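Local coordinates for protein methionine gamma-lyase (Trichomonas vaginalis, PDB 1E5E) that is a pyridoxal-phosphate-dependent enzyme of the Cys/Met metabolism family, related to the aminotransferases in fold and found here as an assembly of four chains, at residues P62-L67 and C80-S85; D107-G112 and A365-G370; E154-A157 and K162-D165; V217-I222 and W251-G256. All blocks are in the same frame, centred on the assembly; numbering follows the deposited sequence.

Contact 1 of 4, residues P62-L67 and C80-S85; sequences PTVSNL and CVATSS. With PPJ (N-(hydroxy{3-hydroxy-2-methyl-5-[(phosphonooxy)methyl]pyridin-4-yl}methyl)norvaline), chain C.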
# COMPACT_ATOMS: atom_id res chain seq x y z
N PRO A 62 12.42 3.66 -10.38
CA PRO A 62 12.20 5.11 -10.39
C PRO A 62 11.71 5.68 -9.08
O PRO A 62 12.11 6.78 -8.70
CB PRO A 62 11.24 5.36 -11.54
CG PRO A 62 11.02 4.08 -12.22
CD PRO A 62 11.59 2.97 -11.38
N THR A 63 10.85 4.98 -8.33
CA THR A 63 10.44 5.53 -7.02
C THR A 63 11.66 5.53 -6.09
O THR A 63 11.83 6.40 -5.25
CB THR A 63 9.32 4.66 -6.43
OG1 THR A 63 8.16 4.77 -7.28
CG2 THR A 63 8.97 4.98 -4.99
N VAL A 64 12.49 4.48 -6.17
CA VAL A 64 13.65 4.38 -5.27
C VAL A 64 14.67 5.47 -5.65
O VAL A 64 15.13 6.11 -4.72
CB VAL A 64 14.27 2.96 -5.23
CG1 VAL A 64 15.52 2.87 -4.37
CG2 VAL A 64 13.23 1.94 -4.70
N SER A 65 14.89 5.74 -6.94
CA SER A 65 15.76 6.79 -7.36
C SER A 65 15.24 8.14 -6.86
O SER A 65 16.08 8.96 -6.53
CB SER A 65 15.88 6.96 -8.90
OG SER A 65 16.36 5.72 -9.37
N ASN A 66 13.93 8.36 -6.88
CA ASN A 66 13.43 9.63 -6.37
C ASN A 66 13.92 9.85 -4.94
O ASN A 66 14.49 10.88 -4.59
CB ASN A 66 11.90 9.69 -6.49
CG ASN A 66 11.36 11.02 -5.97
OD1 ASN A 66 12.03 12.05 -5.91
ND2 ASN A 66 10.11 10.98 -5.57
N LEU A 67 13.65 8.93 -4.02
CA LEU A 67 14.14 9.06 -2.64
C LEU A 67 15.67 9.24 -2.60
O LEU A 67 16.20 10.05 -1.86
CB LEU A 67 13.89 7.72 -1.92
CG LEU A 67 14.44 7.63 -0.49
CD1 LEU A 67 13.82 8.81 0.30
CD2 LEU A 67 14.12 6.26 0.11
N CYS A 80 23.36 8.26 -3.77
CA CYS A 80 22.76 7.58 -2.63
C CYS A 80 22.14 6.28 -3.14
O CYS A 80 21.56 6.16 -4.22
CB CYS A 80 21.70 8.51 -1.98
SG CYS A 80 20.68 7.64 -0.76
N VAL A 81 22.26 5.22 -2.38
CA VAL A 81 21.73 3.89 -2.61
C VAL A 81 20.80 3.56 -1.43
O VAL A 81 21.25 3.70 -0.29
CB VAL A 81 22.86 2.87 -2.68
CG1 VAL A 81 22.35 1.43 -2.80
CG2 VAL A 81 23.81 3.18 -3.84
N ALA A 82 19.55 3.24 -1.69
CA ALA A 82 18.62 2.88 -0.62
C ALA A 82 18.61 1.39 -0.40
O ALA A 82 18.94 0.68 -1.35
CB ALA A 82 17.16 3.30 -0.91
N THR A 83 18.33 0.90 0.79
CA THR A 83 18.33 -0.51 1.06
C THR A 83 17.11 -0.83 1.94
O THR A 83 16.36 0.07 2.34
CB THR A 83 19.57 -1.04 1.80
OG1 THR A 83 19.52 -0.44 3.10
CG2 THR A 83 20.89 -0.68 1.11
N SER A 84 16.94 -2.14 2.16
CA SER A 84 15.79 -2.56 2.94
C SER A 84 16.06 -2.63 4.43
O SER A 84 15.19 -3.10 5.16
CB SER A 84 15.12 -3.84 2.38
OG SER A 84 15.90 -4.98 2.65
N SER A 85 17.18 -2.12 4.95
CA SER A 85 17.39 -1.96 6.36
C SER A 85 18.71 -1.22 6.56
O SER A 85 19.59 -1.24 5.69
CB SER A 85 17.45 -3.23 7.21
OG SER A 85 18.55 -4.02 6.83
N1 PPJ C . 22.48 2.25 12.68
C2 PPJ C . 22.02 2.81 13.81
C6 PPJ C . 21.97 1.07 12.23
C2A PPJ C . 22.72 3.75 14.59
C3 PPJ C . 20.88 2.21 14.38
O3 PPJ C . 20.54 2.68 15.55
C4 PPJ C . 20.23 1.12 13.81
C4A PPJ C . 19.08 0.58 14.47
C5 PPJ C . 20.81 0.46 12.72
N PPJ C . 18.87 0.70 15.80
C5A PPJ C . 20.16 -0.55 11.94
OP4 PPJ C . 19.23 -0.00 11.22
P PPJ C . 18.03 -1.00 10.90
OP1 PPJ C . 17.08 -0.17 9.93
OP2 PPJ C . 17.32 -1.39 12.23
OP3 PPJ C . 18.54 -2.31 10.16
CA PPJ C . 17.75 0.28 16.45
CB PPJ C . 17.15 -1.03 16.19
C PPJ C . 17.75 0.59 17.84
CG PPJ C . 17.82 -2.30 16.58
CD PPJ C . 17.20 -2.80 17.80
O PPJ C . 18.80 1.14 18.33
OXT PPJ C . 16.63 0.78 18.50
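Val-64 and Leu-67, one helical turn apart, lean from the same side of helix 62-75 onto Ala-82 of strand 79-83. Val-64 makes the closer approach: its CG1 branch, anti to the backbone N (chi1 176°), reaches toward the strand and stops 3.9 Å from the CB of Ala-82. The Leu-67 side chain starts beside the strand rather than at it; with CD1 turned aside (chi2 57°), CD2 runs on anti to CA and ends 4.4 Å from the same Ala-82 CB. One small methyl is thus approached by two branched side chains. Ala-82 points at the helix, whereas its neighbours Val-81 and Thr-83 turn to the other face, where helix 226-241 covers them. This is helix-on-sheet packing at an outermost strand of the seven-stranded sheet, and the Ala-82 amide is additionally held by Glu-68.

Beyond the strand the chain turns toward the ligand. Thr-83 OG1 donates to the Ser-85 carbonyl O at 2.7 Å, meeting it from above the carbonyl plane, while Ser-85 OG caps the following helix at Gly-88 N. Ser-85 also approaches the phosphate, its CB 3.3 Å from OP3 of PPJ. Helix and strand thus meet through apolar groups, while hydrogen bonds to Glu-68 and strand 220-224 hold the strand's backbone and others shape its end, where the phosphate lies near the start of helix 86-97, a setting that would probably favour an anion.

Contact 2 of 4, residues D107-G112 and A365-G370; sequences DECLYG and AGITDG. With PPJ (N-(hydroxy{3-hydroxy-2-methyl-5-[(phosphonooxy)methyl]pyridin-4-yl}methyl)norvaline), chain C.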
# COMPACT_ATOMS: atom_id res chain seq x y z
N ASP A 107 34.81 2.43 15.97
CA ASP A 107 34.64 2.95 17.33
C ASP A 107 34.01 1.75 18.03
O ASP A 107 33.26 1.02 17.37
CB ASP A 107 33.76 4.16 17.47
CG ASP A 107 33.85 4.79 18.86
OD1 ASP A 107 33.13 4.30 19.76
OD2 ASP A 107 34.63 5.76 19.01
N GLU A 108 34.36 1.57 19.28
CA GLU A 108 33.76 0.49 20.06
C GLU A 108 32.35 0.81 20.49
O GLU A 108 31.69 -0.13 20.94
CB GLU A 108 34.61 0.27 21.34
CG GLU A 108 34.64 1.48 22.26
CD GLU A 108 35.48 1.28 23.53
OE1 GLU A 108 35.47 0.24 24.22
OE2 GLU A 108 36.07 2.30 23.94
N CYS A 109 31.92 2.08 20.51
CA CYS A 109 30.53 2.28 20.94
C CYS A 109 29.64 2.40 19.70
O CYS A 109 29.51 3.52 19.16
CB CYS A 109 30.33 3.50 21.84
SG CYS A 109 28.66 3.58 22.55
N LEU A 110 29.01 1.32 19.31
CA LEU A 110 28.14 1.26 18.16
C LEU A 110 26.80 0.64 18.57
O LEU A 110 26.61 -0.04 19.61
CB LEU A 110 28.69 0.28 17.12
CG LEU A 110 30.12 0.38 16.61
CD1 LEU A 110 30.47 -0.72 15.64
CD2 LEU A 110 30.32 1.76 15.97
N TYR A 111 25.90 0.84 17.62
CA TYR A 111 24.64 0.07 17.72
C TYR A 111 24.98 -1.40 17.93
O TYR A 111 25.81 -1.95 17.22
CB TYR A 111 23.86 0.27 16.42
CG TYR A 111 22.61 -0.55 16.37
CD1 TYR A 111 21.72 -0.57 17.45
CD2 TYR A 111 22.30 -1.29 15.25
CE1 TYR A 111 20.57 -1.31 17.40
CE2 TYR A 111 21.13 -2.03 15.16
CZ TYR A 111 20.27 -2.04 16.24
OH TYR A 111 19.11 -2.77 16.13
N GLY A 112 24.25 -2.09 18.79
CA GLY A 112 24.53 -3.50 19.02
C GLY A 112 24.71 -4.39 17.80
O GLY A 112 25.73 -5.10 17.72
N ALA A 365 32.48 0.45 26.84
CA ALA A 365 32.00 1.51 25.98
C ALA A 365 31.07 2.44 26.74
O ALA A 365 30.46 3.34 26.16
CB ALA A 365 31.29 0.96 24.73
N GLY A 366 30.95 2.22 28.05
CA GLY A 366 30.18 3.06 28.92
C GLY A 366 28.71 2.69 28.96
O GLY A 366 27.92 3.48 29.48
N ILE A 367 28.35 1.55 28.39
CA ILE A 367 26.94 1.14 28.46
C ILE A 367 26.77 0.45 29.80
O ILE A 367 27.29 -0.66 29.94
CB ILE A 367 26.52 0.27 27.27
CG1 ILE A 367 26.70 1.21 26.03
CG2 ILE A 367 25.07 -0.16 27.35
CD1 ILE A 367 26.89 0.35 24.78
N THR A 368 26.16 1.07 30.79
CA THR A 368 25.98 0.46 32.11
C THR A 368 24.61 -0.19 32.12
O THR A 368 23.76 0.27 31.35
CB THR A 368 26.02 1.51 33.23
OG1 THR A 368 24.77 2.23 33.35
CG2 THR A 368 27.05 2.61 32.97
N ASP A 369 24.25 -0.87 33.21
CA ASP A 369 22.92 -1.47 33.31
C ASP A 369 21.93 -0.54 33.98
O ASP A 369 20.76 -0.89 34.12
CB ASP A 369 22.99 -2.84 33.98
CG ASP A 369 23.30 -2.71 35.46
OD1 ASP A 369 23.63 -1.61 35.96
OD2 ASP A 369 23.20 -3.73 36.16
N GLY A 370 22.36 0.67 34.35
CA GLY A 370 21.41 1.66 34.87
C GLY A 370 21.02 2.65 33.74
O GLY A 370 20.23 3.60 33.90
N1 PPJ C . 22.48 2.25 12.68
C2 PPJ C . 22.02 2.81 13.81
C6 PPJ C . 21.97 1.07 12.23
C2A PPJ C . 22.72 3.75 14.59
C3 PPJ C . 20.88 2.21 14.38
O3 PPJ C . 20.54 2.68 15.55
C4 PPJ C . 20.23 1.12 13.81
C4A PPJ C . 19.08 0.58 14.47
C5 PPJ C . 20.81 0.46 12.72
N PPJ C . 18.87 0.70 15.80
C5A PPJ C . 20.16 -0.55 11.94
OP4 PPJ C . 19.23 -0.00 11.22
P PPJ C . 18.03 -1.00 10.90
OP1 PPJ C . 17.08 -0.17 9.93
OP2 PPJ C . 17.32 -1.39 12.23
OP3 PPJ C . 18.54 -2.31 10.16
CA PPJ C . 17.75 0.28 16.45
CB PPJ C . 17.15 -1.03 16.19
C PPJ C . 17.75 0.59 17.84
CG PPJ C . 17.82 -2.30 16.58
CD PPJ C . 17.20 -2.80 17.80
O PPJ C . 18.80 1.14 18.33
OXT PPJ C . 16.63 0.78 18.50
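The methyl group of Ala-365 is the tight point of this contact, fitted against the backbone and side chain of the loop that follows strand 103-107. Its CB lies 4.0 Å from Glu-108 O and equally 4.0 Å from Cys-109 CB, with Glu-108 CG a little beyond. Cys-109 continues the packing inward: with SG trans to the amide nitrogen (chi1 -171°), the sulfur comes alongside Ile-367, 4.3 Å from its CD1. Both of these inner residues are buried, and Thr-160 packs against each of them.

The outer side is looser. Glu-108 runs extended past Ala-365 at the partly exposed margin, and its OE1 comes no closer than 4.0 Å to Ala-365 N. Each loop has its own internal support: Cys-109 N donates to Asp-107 OD1 at 2.6 Å, forming an Asx turn, and helix 359-364 ends in a Schellman motif with Gly-366 at C-prime.

Away from the packing, Tyr-111 turns toward the ligand at the N-cap of helix 112-124. Its OH is covalently joined to CG of PPJ at 1.4 Å, while PPJ N lies 3.0 Å above one ring face, offset toward the rim. Arg-58 of the second subunit also bonds to the Tyr-111 OH. The loops meet by van der Waals packing of mostly apolar groups and one carbonyl oxygen, while internal bonds shape each loop and the tyrosine carries the link to the ligand.

Contact 3 of 4, residues E154-A157 and K162-D165; sequences ETPA and KIID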
# COMPACT_ATOMS: atom_id res chain seq x y z
N GLU A 154 30.06 6.19 14.87
CA GLU A 154 28.74 6.82 14.95
C GLU A 154 28.86 8.03 15.88
O GLU A 154 29.31 7.80 17.03
CB GLU A 154 27.72 5.95 15.68
CG GLU A 154 27.44 4.59 15.09
CD GLU A 154 26.53 3.70 15.90
OE1 GLU A 154 25.91 4.21 16.87
OE2 GLU A 154 26.45 2.46 15.65
N THR A 155 28.35 9.19 15.52
CA THR A 155 28.30 10.27 16.49
C THR A 155 27.04 11.10 16.27
O THR A 155 26.73 11.53 15.16
CB THR A 155 29.59 11.12 16.38
OG1 THR A 155 29.54 12.20 17.30
CG2 THR A 155 29.79 11.73 14.99
N PRO A 156 26.26 11.35 17.32
CA PRO A 156 26.51 10.81 18.66
C PRO A 156 26.33 9.31 18.68
O PRO A 156 25.50 8.78 17.90
CB PRO A 156 25.48 11.48 19.54
CG PRO A 156 24.96 12.67 18.77
CD PRO A 156 25.10 12.26 17.32
N ALA A 157 27.07 8.59 19.53
CA ALA A 157 27.03 7.14 19.54
C ALA A 157 25.80 6.50 20.19
O ALA A 157 25.19 6.99 21.14
CB ALA A 157 28.24 6.56 20.31
N LYS A 162 28.06 9.58 22.86
CA LYS A 162 29.43 10.07 22.89
C LYS A 162 29.67 10.88 21.61
O LYS A 162 29.23 10.44 20.55
CB LYS A 162 30.47 8.98 23.04
CG LYS A 162 31.92 9.35 22.77
CD LYS A 162 32.81 8.10 22.89
CE LYS A 162 32.58 7.08 21.78
NZ LYS A 162 33.76 6.11 21.78
N ILE A 163 30.32 12.04 21.73
CA ILE A 163 30.56 12.82 20.53
C ILE A 163 31.93 12.51 19.96
O ILE A 163 32.86 12.37 20.73
CB ILE A 163 30.52 14.35 20.85
CG1 ILE A 163 29.18 14.67 21.52
CG2 ILE A 163 30.76 15.19 19.61
CD1 ILE A 163 27.96 14.45 20.67
N ILE A 164 32.07 12.42 18.65
CA ILE A 164 33.37 12.13 18.06
C ILE A 164 33.72 13.30 17.17
O ILE A 164 32.89 13.74 16.38
CB ILE A 164 33.40 10.83 17.29
CG1 ILE A 164 33.18 9.63 18.24
CG2 ILE A 164 34.71 10.68 16.49
CD1 ILE A 164 32.68 8.45 17.44
N ASP A 165 34.94 13.81 17.31
CA ASP A 165 35.47 14.85 16.45
C ASP A 165 35.83 14.24 15.09
O ASP A 165 36.89 13.65 14.88
CB ASP A 165 36.70 15.48 17.11
CG ASP A 165 37.28 16.58 16.26
OD1 ASP A 165 37.07 16.67 15.04
OD2 ASP A 165 38.02 17.40 16.85
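Thr-155, Lys-162 and Ile-164 contribute the largest areas to this contact between the two ends of one loop. The hydroxyl of Thr-155 lies anti to its amide (chi1 178°), which aims OG1 across at the opposite backbone, where it accepts from Ile-164 N at 2.9 Å in a fairly straight bond (158°). Alongside that bond Thr-155 CB packs on Ile-164 CB, and the far end of the isoleucine, CD1, lies 3.5 Å from Glu-154 O. Lys-162 contributes mainly its carbonyl: the oxygen receives Ala-157 N at 3.0 Å and is also approached by the CA-H of Pro-156, at 3.3 Å from CA. The loop connects strand 148-154 to helix 166-174, in the first half of a beta-alpha-beta crossover that continues to the adjacent parallel strand 180-184, and Asp-165 caps the helix start at Arg-168 N. A cis peptide precedes Pro-156, whose ring lies side by side with Ile-163, CG meeting CD1 at 4.0 Å. The charged ends lead elsewhere. The Lys-162 ammonium leaves the contact for a salt bridge with Asp-107 and a hydrogen bond to Asn-133, while Glu-154, which touches PPJ, accepts from Tyr-111 N through OE2 and from Asn-158 N through OE1.

Contact 4 of 4, residues V217-I222 and W251-G256; sequences VVAGLI and WLITRG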
# COMPACT_ATOMS: atom_id res chain seq x y z
N VAL A 217 8.41 1.82 8.67
CA VAL A 217 9.22 1.32 7.57
C VAL A 217 10.61 0.92 8.07
O VAL A 217 11.21 1.69 8.80
CB VAL A 217 9.40 2.37 6.45
CG1 VAL A 217 10.51 1.97 5.45
CG2 VAL A 217 8.09 2.47 5.67
N VAL A 218 11.13 -0.20 7.58
CA VAL A 218 12.51 -0.58 7.89
C VAL A 218 13.28 -0.36 6.59
O VAL A 218 12.87 -0.92 5.59
CB VAL A 218 12.70 -2.03 8.37
CG1 VAL A 218 14.20 -2.32 8.54
CG2 VAL A 218 11.98 -2.16 9.72
N ALA A 219 14.32 0.46 6.62
CA ALA A 219 15.06 0.77 5.43
C ALA A 219 16.37 1.45 5.79
O ALA A 219 16.57 1.92 6.92
CB ALA A 219 14.24 1.78 4.60
N GLY A 220 17.30 1.41 4.85
CA GLY A 220 18.63 1.99 5.03
C GLY A 220 19.01 2.88 3.83
O GLY A 220 18.40 2.83 2.76
N LEU A 221 20.00 3.75 4.05
CA LEU A 221 20.58 4.58 3.00
C LEU A 221 22.09 4.66 3.08
O LEU A 221 22.71 4.64 4.13
CB LEU A 221 20.05 6.04 3.08
CG LEU A 221 18.51 6.18 3.01
CD1 LEU A 221 18.02 7.37 3.83
CD2 LEU A 221 17.99 6.25 1.57
N ILE A 222 22.72 4.76 1.91
CA ILE A 222 24.13 4.85 1.74
C ILE A 222 24.42 6.08 0.90
O ILE A 222 23.69 6.20 -0.09
CB ILE A 222 24.72 3.64 1.00
CG1 ILE A 222 24.37 2.33 1.69
CG2 ILE A 222 26.24 3.83 0.88
CD1 ILE A 222 24.60 1.11 0.82
N TRP A 251 8.54 4.94 -1.29
CA TRP A 251 7.57 6.02 -1.42
C TRP A 251 7.11 6.54 -0.07
O TRP A 251 6.94 7.76 0.07
CB TRP A 251 6.35 5.47 -2.20
CG TRP A 251 5.25 6.44 -2.52
CD1 TRP A 251 5.15 7.16 -3.68
CD2 TRP A 251 4.07 6.73 -1.77
NE1 TRP A 251 3.96 7.88 -3.66
CE2 TRP A 251 3.27 7.60 -2.52
CE3 TRP A 251 3.58 6.27 -0.55
CZ2 TRP A 251 2.06 8.11 -2.07
CZ3 TRP A 251 2.35 6.73 -0.08
CH2 TRP A 251 1.62 7.65 -0.85
N LEU A 252 6.89 5.67 0.93
CA LEU A 252 6.52 6.07 2.27
C LEU A 252 7.61 6.88 2.96
O LEU A 252 7.35 7.85 3.72
CB LEU A 252 6.14 4.85 3.13
CG LEU A 252 4.82 4.14 2.94
CD1 LEU A 252 4.72 2.91 3.90
CD2 LEU A 252 3.61 5.05 3.27
N ILE A 253 8.87 6.59 2.70
CA ILE A 253 10.03 7.28 3.25
C ILE A 253 10.06 8.69 2.65
O ILE A 253 10.16 9.66 3.39
CB ILE A 253 11.38 6.58 3.02
CG1 ILE A 253 11.38 5.20 3.74
CG2 ILE A 253 12.54 7.46 3.56
CD1 ILE A 253 12.56 4.34 3.28
N THR A 254 9.86 8.76 1.33
CA THR A 254 9.77 10.07 0.68
C THR A 254 8.67 10.91 1.31
O THR A 254 8.85 12.12 1.56
CB THR A 254 9.60 9.96 -0.84
OG1 THR A 254 10.81 9.34 -1.34
CG2 THR A 254 9.47 11.30 -1.59
N ARG A 255 7.51 10.31 1.57
CA ARG A 255 6.42 11.01 2.23
C ARG A 255 6.85 11.54 3.61
O ARG A 255 6.58 12.70 3.95
CB ARG A 255 5.19 10.10 2.37
CG ARG A 255 3.93 10.75 2.92
CD ARG A 255 2.88 9.71 3.26
NE ARG A 255 1.50 10.09 3.04
CZ ARG A 255 0.62 10.21 4.04
NH1 ARG A 255 0.98 10.06 5.32
NH2 ARG A 255 -0.66 10.49 3.80
N GLY A 256 7.44 10.64 4.39
CA GLY A 256 7.93 10.92 5.73
C GLY A 256 9.02 12.01 5.70
O GLY A 256 9.05 12.91 6.56
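Val-217 sets its forked side chain against two successive residues of helix 247-257, one methyl to each. CG1, turned directly away from its own amide (chi1 167°), meets Ile-253 at CG1 and CD1, both 3.8 Å away. The other prong, CG2, fits against Leu-252, 3.8 Å from CD1 and not much further from CB. The valine crosses Ile-253 at about a right angle and Leu-252 more obliquely, so the fork engages the two helix side chains from different directions.

Ile-253 is the main bump on the helical side. Its CG1 arm is stretched out (chi2 167°) and carries CD1 to the shallow surface formed by Ala-219 CB and Val-217 CG1. At Ala-219 the fit is very close: CB to Ile-253 CD1 is 3.3 Å, tighter than ordinary carbon packing. The small alanine is what the long arm presses against, while Val-218 between the two turns its side chain to the opposite side, toward Ser-85 and the ligand.

The helix is thereby laid over the approach to strand 220-224 in the seven-stranded sheet. Leu-67 of helix 62-75 packs on Ile-253 as well, and Leu-252 meets Leu-252 of the fourth subunit, so the same helix also takes part in a subunit interface. Ala-219 has a polar anchor of its own through its amide, bonded to Thr-208 OG1, and both Val-218 and Ala-219 touch PPJ. All three pairs across the contact join aliphatic carbons, so it is held by van der Waals packing between the helix and a wall of the ligand pocket.

How the contacts relate
The four contacts form two pairs on opposite sides of the chain's centre. Contacts 1 and 4, with centres about 8 Å apart, share the sheet: strands 79-83 and 220-224 are antiparallel neighbours, joined by Thr-83 N to Gly-220 O at 2.8 Å and Ile-222 N to Val-81 O at 2.9 Å. Contacts 2 and 3 have centres about 12 Å apart and touch through Tyr-111 N to Glu-154 OE2 at 2.6 Å and Lys-162 NZ to Asp-107 OD1 at 2.8 Å; contact 3 is nested within the long loop that contact 2 closes. The centres of contacts 1 and 2 are about 30 Å apart, yet both reach PPJ; contacts 3 and 4 also touch it.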